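Local structure of molybdopterin biosynthesis protein (3TCR) at residues L47-D53 with G80-N86; I135-R140 with G152-A158; Q92-N96 with Q125-D129; G147-A151 with A170-A175; V103-V109 with S163-I169. The protein probably binds molybdopterin and acts in the biosynthesis of the molybdenum cofactor. One frame throughout, in Å; residues are numbered along the deposited sequence.

Contact 1: residues L47-D53 with G80-N86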
# COMPACT_ATOMS: atom_id res chain seq x y z
N LEU A 47 17.64 17.04 -6.40
CA LEU A 47 18.88 16.44 -5.91
C LEU A 47 18.79 14.91 -5.95
O LEU A 47 17.76 14.33 -5.61
CB LEU A 47 19.19 16.89 -4.48
CG LEU A 47 20.51 16.37 -3.84
CD1 LEU A 47 21.64 17.35 -4.12
CD2 LEU A 47 20.34 16.23 -2.35
N VAL A 48 19.87 14.27 -6.35
CA VAL A 48 19.99 12.85 -6.38
C VAL A 48 20.89 12.38 -5.27
O VAL A 48 22.02 12.88 -5.11
CB VAL A 48 20.59 12.39 -7.72
CG1 VAL A 48 20.60 10.85 -7.79
CG2 VAL A 48 19.81 13.00 -8.86
N VAL A 49 20.40 11.41 -4.51
CA VAL A 49 21.17 10.78 -3.44
C VAL A 49 21.41 9.32 -3.82
O VAL A 49 20.49 8.55 -3.89
CB VAL A 49 20.40 10.83 -2.09
CG1 VAL A 49 21.23 10.16 -0.99
CG2 VAL A 49 20.07 12.28 -1.72
N ILE A 50 22.67 8.96 -4.09
CA ILE A 50 23.03 7.58 -4.44
C ILE A 50 23.29 6.86 -3.14
O ILE A 50 24.16 7.28 -2.39
CB ILE A 50 24.33 7.51 -5.27
CG1 ILE A 50 24.14 8.22 -6.61
CG2 ILE A 50 24.80 6.06 -5.43
CD1 ILE A 50 22.97 7.71 -7.42
N VAL A 51 22.53 5.81 -2.85
CA VAL A 51 22.71 5.06 -1.62
C VAL A 51 23.36 3.74 -1.98
O VAL A 51 22.69 2.80 -2.40
CB VAL A 51 21.37 4.80 -0.86
CG1 VAL A 51 21.66 4.03 0.44
CG2 VAL A 51 20.63 6.12 -0.58
N ASN A 52 24.68 3.69 -1.85
CA ASN A 52 25.45 2.53 -2.28
C ASN A 52 26.81 2.42 -1.60
O ASN A 52 27.67 3.27 -1.80
CB ASN A 52 25.65 2.63 -3.79
CG ASN A 52 26.09 1.32 -4.41
OD1 ASN A 52 27.18 0.81 -4.16
ND2 ASN A 52 25.22 0.78 -5.23
N ASP A 53 27.02 1.38 -0.80
CA ASP A 53 28.34 1.22 -0.11
C ASP A 53 29.54 1.20 -1.03
O ASP A 53 30.56 1.79 -0.70
CB ASP A 53 28.37 -0.07 0.68
CG ASP A 53 27.43 -0.04 1.81
OD1 ASP A 53 27.29 1.05 2.41
OD2 ASP A 53 26.80 -1.07 2.08
N GLY A 80 22.70 18.84 -7.83
CA GLY A 80 23.86 18.04 -7.43
C GLY A 80 23.53 16.58 -7.22
O GLY A 80 22.36 16.17 -7.31
N VAL A 81 24.55 15.80 -6.92
CA VAL A 81 24.46 14.37 -6.62
C VAL A 81 25.25 14.18 -5.33
O VAL A 81 26.33 14.76 -5.16
CB VAL A 81 25.06 13.51 -7.78
CG1 VAL A 81 25.06 12.00 -7.47
CG2 VAL A 81 24.29 13.74 -9.07
N VAL A 82 24.69 13.41 -4.40
CA VAL A 82 25.34 13.06 -3.16
C VAL A 82 25.47 11.55 -3.14
O VAL A 82 24.52 10.84 -3.49
CB VAL A 82 24.51 13.53 -1.92
CG1 VAL A 82 25.20 13.12 -0.61
CG2 VAL A 82 24.34 15.05 -1.93
N VAL A 83 26.64 11.04 -2.75
CA VAL A 83 26.84 9.61 -2.55
C VAL A 83 26.94 9.32 -1.04
O VAL A 83 27.70 9.97 -0.35
CB VAL A 83 28.11 9.09 -3.25
CG1 VAL A 83 28.26 7.57 -3.00
CG2 VAL A 83 28.04 9.36 -4.76
N VAL A 84 26.17 8.36 -0.55
CA VAL A 84 26.26 7.95 0.83
C VAL A 84 26.27 6.43 0.90
O VAL A 84 25.87 5.73 -0.06
CB VAL A 84 25.04 8.44 1.67
CG1 VAL A 84 24.98 9.97 1.76
CG2 VAL A 84 23.73 7.87 1.12
N GLU A 85 26.73 5.92 2.04
CA GLU A 85 26.67 4.51 2.37
C GLU A 85 25.27 4.14 2.77
O GLU A 85 24.43 5.00 3.02
CB GLU A 85 27.59 4.22 3.56
CG GLU A 85 29.07 4.44 3.28
CD GLU A 85 29.97 4.33 4.53
OE1 GLU A 85 29.62 4.87 5.60
OE2 GLU A 85 31.04 3.75 4.43
N ASN A 86 25.04 2.84 2.90
CA ASN A 86 23.81 2.30 3.48
C ASN A 86 23.85 2.45 4.96
O ASN A 86 24.11 1.48 5.69
CB ASN A 86 23.61 0.82 3.13
CG ASN A 86 22.62 0.62 2.01
OD1 ASN A 86 21.43 0.96 2.16
ND2 ASN A 86 23.10 0.18 0.88
O HOH W 1 22.50 0.02 -2.31
O HOH W 2 24.96 -0.98 -1.16
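A chi1 of -64° turns Val84 so that CG2 sits between its own backbone N and carbonyl carbon, and this methyl leans across to the neighbouring strand, 3.9 Å from Val51 CG2 and 4.0 Å from Val49 CG1. Ile50 also has chi1 at -64°, but there CG1 swings back beside the backbone N and comes to rest 4.0 Å from Val81 CG1. The two groups lie on opposite faces of the sheet: Val49, Val51, Val82 and Val84 share one with helix 88-100; on the other, Val48 and Val81 meet helix 64-73, while Ile50 and Val83 meet the loop residues Asp61 and Thr55. The strands themselves are joined by a parallel hydrogen-bond pattern in which Val48 and Ile50 each use both N and O. Its shortest member, Ile50 N to Val82 O at 2.7 Å, points almost straight down the carbonyl, and Asn52 N to Val84 O closes the series.

Past the strand ends, Asp53 OD1 accepts Asn86 N at 2.9 Å, the donor standing above the carboxylate plane. OD2 forms a salt bridge with Arg117. A water joins Val51 O to Asn86 ND2, and Val51 CG1 lies 3.5 Å from Asn86 OD1. Strands 44-51 and 76-84, linked through helix 64-73, form a classical beta-alpha-beta crossover, the opening unit of this alpha/beta fold.

Contact 2: residues I135-R140 with G152-A158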
# COMPACT_ATOMS: atom_id res chain seq x y z
N ILE A 135 2.60 7.23 -4.94
CA ILE A 135 3.85 7.26 -5.71
C ILE A 135 4.57 5.91 -5.57
O ILE A 135 4.91 5.26 -6.58
CB ILE A 135 4.76 8.44 -5.30
CG1 ILE A 135 4.12 9.81 -5.64
CG2 ILE A 135 6.10 8.39 -5.99
CD1 ILE A 135 4.93 10.99 -5.15
N ALA A 136 4.77 5.47 -4.32
CA ALA A 136 5.51 4.23 -4.01
C ALA A 136 4.80 3.03 -4.64
O ALA A 136 5.46 2.19 -5.26
CB ALA A 136 5.67 4.03 -2.48
N GLU A 137 3.47 2.97 -4.49
CA GLU A 137 2.64 1.91 -5.08
C GLU A 137 2.68 1.88 -6.61
O GLU A 137 2.80 0.80 -7.22
CB GLU A 137 1.16 2.05 -4.64
CG GLU A 137 0.88 1.85 -3.16
CD GLU A 137 -0.55 2.24 -2.73
OE1 GLU A 137 -1.40 2.62 -3.59
OE2 GLU A 137 -0.83 2.13 -1.51
N ALA A 138 2.55 3.03 -7.23
CA ALA A 138 2.65 3.12 -8.69
C ALA A 138 4.06 2.67 -9.20
O ALA A 138 4.16 2.04 -10.25
CB ALA A 138 2.34 4.55 -9.18
N ILE A 139 5.12 3.01 -8.47
CA ILE A 139 6.48 2.61 -8.85
C ILE A 139 6.61 1.09 -8.77
O ILE A 139 7.15 0.46 -9.70
CB ILE A 139 7.55 3.32 -8.00
CG1 ILE A 139 7.63 4.82 -8.33
CG2 ILE A 139 8.94 2.72 -8.22
CD1 ILE A 139 8.46 5.64 -7.34
N ARG A 140 6.11 0.51 -7.68
CA ARG A 140 6.15 -0.97 -7.53
C ARG A 140 5.33 -1.66 -8.61
O ARG A 140 5.76 -2.64 -9.22
CB ARG A 140 5.65 -1.42 -6.15
CG ARG A 140 6.71 -1.26 -5.05
CD ARG A 140 6.29 -1.87 -3.76
NE ARG A 140 5.33 -1.04 -3.04
CZ ARG A 140 5.67 -0.10 -2.14
NH1 ARG A 140 4.72 0.56 -1.51
NH2 ARG A 140 6.96 0.20 -1.89
N GLY A 152 9.46 -4.04 -8.48
CA GLY A 152 8.21 -4.56 -7.97
C GLY A 152 8.27 -4.81 -6.49
O GLY A 152 7.29 -4.63 -5.77
N LEU A 153 9.43 -5.25 -6.03
CA LEU A 153 9.65 -5.60 -4.64
C LEU A 153 10.26 -4.45 -3.79
O LEU A 153 10.44 -4.60 -2.58
CB LEU A 153 10.55 -6.83 -4.58
CG LEU A 153 9.97 -8.17 -5.07
CD1 LEU A 153 11.02 -9.30 -5.01
CD2 LEU A 153 8.77 -8.53 -4.21
N SER A 154 10.60 -3.33 -4.43
CA SER A 154 11.22 -2.20 -3.72
C SER A 154 10.45 -1.84 -2.42
O SER A 154 9.24 -1.67 -2.44
CB SER A 154 11.31 -0.97 -4.61
OG SER A 154 11.81 0.14 -3.88
N ARG A 155 11.18 -1.69 -1.32
CA ARG A 155 10.59 -1.20 -0.07
C ARG A 155 10.52 0.35 -0.01
O ARG A 155 10.21 0.96 1.04
CB ARG A 155 11.32 -1.78 1.12
CG ARG A 155 11.24 -3.29 1.20
CD ARG A 155 11.83 -3.87 2.49
NE ARG A 155 13.17 -3.38 2.65
CZ ARG A 155 13.58 -2.44 3.49
NH1 ARG A 155 12.77 -1.87 4.36
NH2 ARG A 155 14.86 -2.08 3.46
N GLY A 156 10.82 0.99 -1.14
CA GLY A 156 10.90 2.44 -1.19
C GLY A 156 9.63 3.11 -0.67
O GLY A 156 8.52 2.57 -0.84
N VAL A 157 9.78 4.23 0.02
CA VAL A 157 8.65 5.09 0.38
C VAL A 157 8.74 6.41 -0.38
O VAL A 157 9.73 6.69 -1.09
CB VAL A 157 8.60 5.35 1.89
CG1 VAL A 157 8.52 4.04 2.69
CG2 VAL A 157 9.81 6.18 2.32
N ALA A 158 7.70 7.23 -0.21
CA ALA A 158 7.61 8.53 -0.85
C ALA A 158 6.75 9.46 -0.02
O ALA A 158 5.78 9.03 0.62
CB ALA A 158 7.04 8.41 -2.27
O HOH W 3 8.30 2.43 -4.27
O HOH W 4 5.75 2.56 0.42
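Arg140, on helix 133-145, reaches into the loop 152-158, where Ser154 opens an ST turn: its OG accepts Gly156 N at 3.0 Å and helps to shape the bend whose carbonyls receive the arginine. The side chain starts beside the end of the short helix 149-152, with CB and CG both lying against Gly152 O, CG at 3.5 Å. CD then passes close to Ser154 O, at 3.2 Å. A bend at chi3 (-78°) turns the guanidinium away from the line of the aliphatic chain and across the loop. NE faces the subunit boundary and forms a salt bridge with Glu137 of the second subunit; the corresponding pairing links Glu137 here to Arg140 of the third, so Arg140 links the loop 152-158 to the subunit interface.

At the tip, NH2 spends its two N-H groups on two backbone carbonyls, Ser154 O and Gly156 O, each 3.0 Å away, both bonds somewhat bent. Both oxygens lie somewhat tilted from the guanidinium plane. NH1 donates to a water that in turn donates to Gly156 O, giving that buried carbonyl a second donor. Over the centre of one guanidinium face stands Ala136 O, 3.8 Å above the plane, one turn earlier in the same helix. Further toward the start of the helix, Ala136 CB makes a van der Waals touch with Gly156 O. The apolar part follows: Ile135 meets the methyl of Ala158 with both CB and CG2, each 3.8 Å from Ala158 CB.

Contact 3: residues Q92-N96 with Q125-D129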
# COMPACT_ATOMS: atom_id res chain seq x y z
N GLN A 92 19.92 10.24 6.13
CA GLN A 92 19.09 11.29 6.73
C GLN A 92 19.77 12.66 6.57
O GLN A 92 19.11 13.67 6.20
CB GLN A 92 18.75 10.95 8.20
CG GLN A 92 17.71 9.81 8.30
CD GLN A 92 17.12 9.64 9.71
OE1 GLN A 92 17.73 10.08 10.66
NE2 GLN A 92 15.94 9.04 9.83
N ASN A 93 21.07 12.70 6.80
CA ASN A 93 21.79 13.95 6.67
C ASN A 93 21.67 14.50 5.24
O ASN A 93 21.48 15.70 5.04
CB ASN A 93 23.28 13.82 7.02
CG ASN A 93 23.54 13.76 8.52
OD1 ASN A 93 22.73 14.25 9.31
ND2 ASN A 93 24.66 13.18 8.92
N ALA A 94 21.84 13.61 4.27
CA ALA A 94 21.79 13.98 2.86
C ALA A 94 20.39 14.53 2.52
O ALA A 94 20.26 15.61 1.94
CB ALA A 94 22.15 12.77 1.96
N VAL A 95 19.34 13.80 2.89
CA VAL A 95 17.98 14.28 2.60
C VAL A 95 17.66 15.59 3.35
O VAL A 95 17.12 16.54 2.76
CB VAL A 95 16.95 13.20 2.91
CG1 VAL A 95 15.53 13.76 2.80
CG2 VAL A 95 17.16 11.98 2.00
N ASN A 96 17.97 15.64 4.64
CA ASN A 96 17.66 16.82 5.47
C ASN A 96 18.40 18.03 4.92
O ASN A 96 17.90 19.15 5.00
CB ASN A 96 18.02 16.62 6.96
CG ASN A 96 17.02 15.76 7.71
OD1 ASN A 96 15.87 15.72 7.34
ND2 ASN A 96 17.46 15.03 8.73
N GLN A 125 11.32 7.37 5.92
CA GLN A 125 9.99 7.42 6.54
C GLN A 125 9.88 8.41 7.73
O GLN A 125 8.94 9.22 7.75
CB GLN A 125 9.53 6.01 6.96
CG GLN A 125 8.09 5.93 7.52
CD GLN A 125 7.02 6.17 6.46
OE1 GLN A 125 7.23 5.84 5.28
NE2 GLN A 125 5.89 6.78 6.86
N PRO A 126 10.84 8.39 8.68
CA PRO A 126 10.67 9.33 9.82
C PRO A 126 10.80 10.81 9.48
O PRO A 126 10.44 11.66 10.30
CB PRO A 126 11.79 8.93 10.82
CG PRO A 126 12.30 7.59 10.33
CD PRO A 126 11.96 7.46 8.86
N LEU A 127 11.32 11.12 8.31
CA LEU A 127 11.46 12.52 7.86
C LEU A 127 10.21 13.05 7.17
O LEU A 127 10.13 14.25 6.85
CB LEU A 127 12.64 12.64 6.87
CG LEU A 127 13.98 12.04 7.30
CD1 LEU A 127 14.97 12.26 6.17
CD2 LEU A 127 14.42 12.67 8.61
N LEU A 128 9.27 12.16 6.86
CA LEU A 128 8.12 12.54 6.04
C LEU A 128 7.05 13.21 6.90
O LEU A 128 6.65 12.64 7.89
CB LEU A 128 7.55 11.31 5.34
CG LEU A 128 8.49 10.59 4.36
CD1 LEU A 128 7.82 9.40 3.66
CD2 LEU A 128 9.07 11.56 3.33
N ASP A 129 6.61 14.41 6.54
CA ASP A 129 5.47 15.04 7.23
C ASP A 129 4.16 14.40 6.78
O ASP A 129 3.17 14.40 7.53
CB ASP A 129 5.40 16.55 6.92
CG ASP A 129 6.63 17.28 7.38
OD1 ASP A 129 6.96 17.24 8.58
OD2 ASP A 129 7.29 17.88 6.53
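This is a small surface contact, mainly van der Waals and without a hydrogen bond between its segments, in which Leu127 from the turn 125-129 rests against one side of helix 88-100, touching Val95 and Asn96. Leu127 carries most of it. Its chi1 of -50° sets CG beside the backbone N and directs both methyls at the helix, where both reach Asn96 OD1 and CD1 in addition packs on Val95. CD1 is 3.7 Å from Val95 CG1, an apolar touch on the inward-facing, buried side of the helix. CD2 instead lies beside the edge of the Asn96 amide, 3.6 Å from OD1 and 3.9 Å from ND2, so the leucine is met on this side by polar atoms to which it offers only hydrocarbon.

Helix 88-100 is the connection between strands 76-84 and 105-109 of the alpha/beta fold, whereas residues 125-127 form a short 3-10 turn that follows helix 120-124 and leads toward the edge strand 130-131.

One turn before Asn96, the extended side chain of Gln92 crosses the ring of Pro126 at about a right angle. Its NE2 comes to 3.9 Å from Pro126 CG and 4.1 Å from Leu127 CD2; the same nitrogen is hydrogen-bonded to Ala123 O, while Leu127 O accepts from Ser161 OG.

Contact 4: residues G147-A151 with A170-A175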
# COMPACT_ATOMS: atom_id res chain seq x y z
N GLY A 147 8.45 -6.43 -15.45
CA GLY A 147 9.35 -7.52 -15.14
C GLY A 147 10.64 -7.08 -14.46
O GLY A 147 11.60 -7.82 -14.46
N VAL A 148 10.66 -5.90 -13.85
CA VAL A 148 11.84 -5.45 -13.11
C VAL A 148 11.62 -5.76 -11.62
O VAL A 148 11.01 -4.97 -10.86
CB VAL A 148 12.12 -3.96 -13.32
CG1 VAL A 148 13.39 -3.55 -12.58
CG2 VAL A 148 12.20 -3.60 -14.82
N THR A 149 12.12 -6.93 -11.23
CA THR A 149 11.85 -7.53 -9.92
C THR A 149 12.22 -6.63 -8.76
O THR A 149 11.46 -6.50 -7.80
CB THR A 149 12.63 -8.85 -9.78
OG1 THR A 149 12.25 -9.74 -10.84
CG2 THR A 149 12.37 -9.53 -8.38
N GLU A 150 13.41 -6.03 -8.83
CA GLU A 150 13.90 -5.18 -7.75
C GLU A 150 13.03 -3.92 -7.60
O GLU A 150 13.05 -3.29 -6.54
CB GLU A 150 15.37 -4.83 -7.93
CG GLU A 150 15.72 -3.99 -9.16
CD GLU A 150 16.01 -4.81 -10.43
OE1 GLU A 150 15.67 -6.03 -10.48
OE2 GLU A 150 16.59 -4.23 -11.38
N ALA A 151 12.29 -3.56 -8.65
CA ALA A 151 11.33 -2.45 -8.61
C ALA A 151 9.95 -2.90 -8.05
O ALA A 151 9.39 -2.26 -7.17
CB ALA A 151 11.19 -1.79 -9.99
N ALA A 170 14.79 1.84 -6.39
CA ALA A 170 15.81 0.78 -6.36
C ALA A 170 16.99 1.18 -7.20
O ALA A 170 16.89 2.05 -8.07
CB ALA A 170 15.27 -0.57 -6.81
N GLY A 171 18.11 0.53 -6.91
CA GLY A 171 19.41 0.94 -7.43
C GLY A 171 19.80 0.61 -8.88
O GLY A 171 20.75 1.24 -9.41
N SER A 172 19.16 -0.35 -9.52
CA SER A 172 19.60 -0.77 -10.87
C SER A 172 19.21 0.22 -11.96
O SER A 172 18.29 1.04 -11.79
CB SER A 172 19.01 -2.12 -11.20
OG SER A 172 17.61 -1.98 -11.33
N ARG A 173 19.88 0.13 -13.11
CA ARG A 173 19.51 0.92 -14.27
C ARG A 173 18.07 0.66 -14.69
O ARG A 173 17.36 1.60 -15.06
CB ARG A 173 20.46 0.69 -15.46
CG ARG A 173 21.83 1.37 -15.27
CD ARG A 173 22.80 1.10 -16.42
NE ARG A 173 22.38 1.80 -17.63
CZ ARG A 173 22.64 3.07 -17.93
NH1 ARG A 173 23.33 3.85 -17.09
NH2 ARG A 173 22.19 3.58 -19.08
N ALA A 174 17.64 -0.59 -14.64
CA ALA A 174 16.30 -0.94 -15.10
C ALA A 174 15.25 -0.30 -14.17
O ALA A 174 14.25 0.22 -14.65
CB ALA A 174 16.12 -2.46 -15.15
N ALA A 175 15.52 -0.34 -12.86
CA ALA A 175 14.63 0.26 -11.85
C ALA A 175 14.59 1.78 -12.01
O ALA A 175 13.54 2.37 -11.94
CB ALA A 175 15.02 -0.15 -10.40
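The carboxylate of Glu150 is met by Ser172 OG at its edge, close to the carboxylate plane, where OE2 accepts the hydroxyl. The modelled separation of 2.5 Å between Glu150 OE2 and Ser172 OG is very short, so its exact length is doubtful. Ala174 CB lies near the same oxygen, at 4.2 Å. The carboxylate is brought there by a folded chain, with CG between the backbone N and carbonyl carbon (chi1 64°) and a further bend at chi2 (-88°), which also lays Glu150 CG 4.1 Å from Ala175 CB.

Ser172 is the N-cap of helix 173-196. Its OG accepts Ala175 N at 3.1 Å, so one hydroxyl accepts the capping bond and donates to the acid. A carboxylate in that place would probably be favoured by the helix dipole. Two apolar touches lie around this polar pair: Val148, at the N-cap position of helix 149-152, puts CG1 3.9 Å from Ala174 CB, and Ala151 and Ala175 meet by their methyls at 4.2 Å. Separately, Ala170 CB lies against the backbone oxygen of Glu150.

The contact sets the start of the short helix 149-152, which comes soon after helix 133-145, against the turn that leads from strand 164-169 into helix 173-196. The turn and the first residue of the helix are also tied to the loop before helix 64-73, where Gly171 O accepts from Ser63 OG and Arg173 NH1 donates to Thr62 O.

Contact 5: residues V103-V109 with S163-I169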
# COMPACT_ATOMS: atom_id res chain seq x y z
N VAL A 103 15.09 22.32 -1.70
CA VAL A 103 15.02 21.55 -2.93
C VAL A 103 13.58 21.01 -3.17
O VAL A 103 12.90 20.56 -2.24
CB VAL A 103 16.05 20.40 -2.89
CG1 VAL A 103 15.87 19.45 -4.08
CG2 VAL A 103 17.49 20.94 -2.79
N ASP A 104 13.12 21.03 -4.41
CA ASP A 104 11.75 20.56 -4.74
C ASP A 104 11.58 19.05 -4.83
O ASP A 104 10.54 18.51 -4.42
CB ASP A 104 11.27 21.19 -6.04
CG ASP A 104 11.32 22.71 -5.99
OD1 ASP A 104 10.56 23.32 -5.20
OD2 ASP A 104 12.13 23.32 -6.70
N LEU A 105 12.59 18.37 -5.38
CA LEU A 105 12.57 16.91 -5.54
C LEU A 105 13.89 16.26 -5.17
O LEU A 105 14.94 16.65 -5.67
CB LEU A 105 12.24 16.56 -6.99
CG LEU A 105 12.26 15.10 -7.38
CD1 LEU A 105 11.23 14.30 -6.59
CD2 LEU A 105 12.05 15.03 -8.90
N VAL A 106 13.83 15.28 -4.29
CA VAL A 106 14.96 14.44 -3.98
C VAL A 106 14.60 13.01 -4.38
O VAL A 106 13.56 12.48 -3.93
CB VAL A 106 15.27 14.47 -2.47
CG1 VAL A 106 16.27 13.38 -2.11
CG2 VAL A 106 15.73 15.86 -2.03
N VAL A 107 15.39 12.43 -5.28
CA VAL A 107 15.30 11.02 -5.65
C VAL A 107 16.51 10.31 -5.04
O VAL A 107 17.66 10.69 -5.30
CB VAL A 107 15.37 10.88 -7.17
CG1 VAL A 107 15.33 9.41 -7.63
CG2 VAL A 107 14.26 11.72 -7.83
N THR A 108 16.25 9.31 -4.20
CA THR A 108 17.30 8.46 -3.64
C THR A 108 17.26 7.19 -4.50
O THR A 108 16.17 6.77 -4.91
CB THR A 108 17.05 8.09 -2.15
OG1 THR A 108 15.96 7.16 -2.02
CG2 THR A 108 16.76 9.30 -1.29
N VAL A 109 18.43 6.59 -4.73
CA VAL A 109 18.60 5.47 -5.64
C VAL A 109 19.44 4.44 -4.91
O VAL A 109 20.60 4.71 -4.59
CB VAL A 109 19.40 5.89 -6.91
CG1 VAL A 109 19.65 4.70 -7.86
CG2 VAL A 109 18.72 7.05 -7.61
N SER A 163 9.39 21.44 2.30
CA SER A 163 8.88 21.81 0.96
C SER A 163 9.36 20.84 -0.13
O SER A 163 9.16 21.12 -1.32
CB SER A 163 9.30 23.22 0.58
OG SER A 163 10.68 23.34 0.27
N THR A 164 9.93 19.71 0.29
CA THR A 164 10.57 18.76 -0.60
C THR A 164 9.78 17.46 -0.81
O THR A 164 9.33 16.82 0.15
CB THR A 164 11.98 18.42 -0.06
OG1 THR A 164 12.69 19.65 0.18
CG2 THR A 164 12.78 17.55 -1.04
N LEU A 165 9.59 17.09 -2.07
CA LEU A 165 9.11 15.76 -2.41
C LEU A 165 10.32 14.79 -2.42
O LEU A 165 11.31 15.06 -3.08
CB LEU A 165 8.39 15.77 -3.77
CG LEU A 165 7.86 14.46 -4.36
CD1 LEU A 165 6.86 13.79 -3.43
CD2 LEU A 165 7.29 14.71 -5.77
N VAL A 166 10.22 13.71 -1.64
CA VAL A 166 11.26 12.71 -1.46
C VAL A 166 10.72 11.35 -1.91
O VAL A 166 9.66 10.91 -1.45
CB VAL A 166 11.73 12.62 0.01
CG1 VAL A 166 12.94 11.68 0.13
CG2 VAL A 166 12.03 14.02 0.57
N VAL A 167 11.45 10.70 -2.82
CA VAL A 167 11.06 9.41 -3.39
C VAL A 167 12.25 8.44 -3.47
O VAL A 167 13.31 8.76 -4.06
CB VAL A 167 10.46 9.60 -4.81
CG1 VAL A 167 9.90 8.28 -5.37
CG2 VAL A 167 9.38 10.73 -4.80
N ASN A 168 12.10 7.27 -2.85
CA ASN A 168 13.08 6.19 -2.96
C ASN A 168 12.86 5.32 -4.21
O ASN A 168 11.74 4.80 -4.42
CB ASN A 168 12.94 5.21 -1.78
CG ASN A 168 13.10 5.84 -0.41
OD1 ASN A 168 12.45 5.36 0.55
ND2 ASN A 168 14.00 6.83 -0.26
N ILE A 169 13.90 5.12 -5.01
CA ILE A 169 13.85 4.05 -6.02
C ILE A 169 15.00 3.05 -5.88
O ILE A 169 16.04 3.37 -5.29
CB ILE A 169 13.71 4.61 -7.45
CG1 ILE A 169 14.96 5.23 -7.96
CG2 ILE A 169 12.66 5.74 -7.52
CD1 ILE A 169 14.61 6.15 -9.15
O HOH W 5 8.28 20.18 -3.58
O HOH W 6 10.71 23.70 -2.51
O HOH W 7 16.30 4.61 -2.76
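Two neighbouring parallel strands at the centre of the alpha/beta sheet, 105-109 and 164-169, are zipped together here from Leu105 and Leu165 to Val109 and Ile169. Val106 N to Leu165 O (2.8 Å) and Val167 N to Val106 O (3.0 Å) are two of the backbone bonds that hold them in register.

On the face that packs on helices 64-73 and 173-196, Leu105 and Leu165 lie side by side, and Ile169 reaches back along the strand to set its CD1 3.7 Å from Val107 CG1. Its chi1 of 73° places CG1 between its own backbone N and carbonyl carbon, near Thr108 O and Val109 CG2. The face toward helix 88-100 is closed partly by the methyls of Val106 CG2 and Thr164 CG2, 3.5 Å apart. Thr164 OG1 also donates to Val103 O, at 2.6 Å, just before the strand begins.

A second set of polar side chains lies at the C-terminal end. Asn168 OD1 accepts Val157 N from the loop 152-158, and its ND2, which also bonds to Thr124, donates to Thr108 OG1 at 2.7 Å. The hydroxyl donates a hydrogen bond to a water 2.7 Å from Thr108 OG1, and the water donates in turn to Ile169 O.

Contact 5 lies deepest, its centre about 5 Å from the centre of the chain, and is joined to contact 1 by backbone bonds between strands 44-51 and 105-109; both are parallel strand pairs, but contact 1 includes the outermost strand 76-84 and is only partly buried. Contact 3 is the surface case, with van der Waals touches and no hydrogen bond between its segments; its helix packs against contacts 1 and 5. Contact 2 is buried yet polar, with a guanidinium among backbone carbonyls and a subunit interface beside it. Contact 4 touches contact 2 and continues from strand 164-169, combining a helix cap with small apolar touches. Contacts 3 and 4 lie on opposite sides of the chain centre.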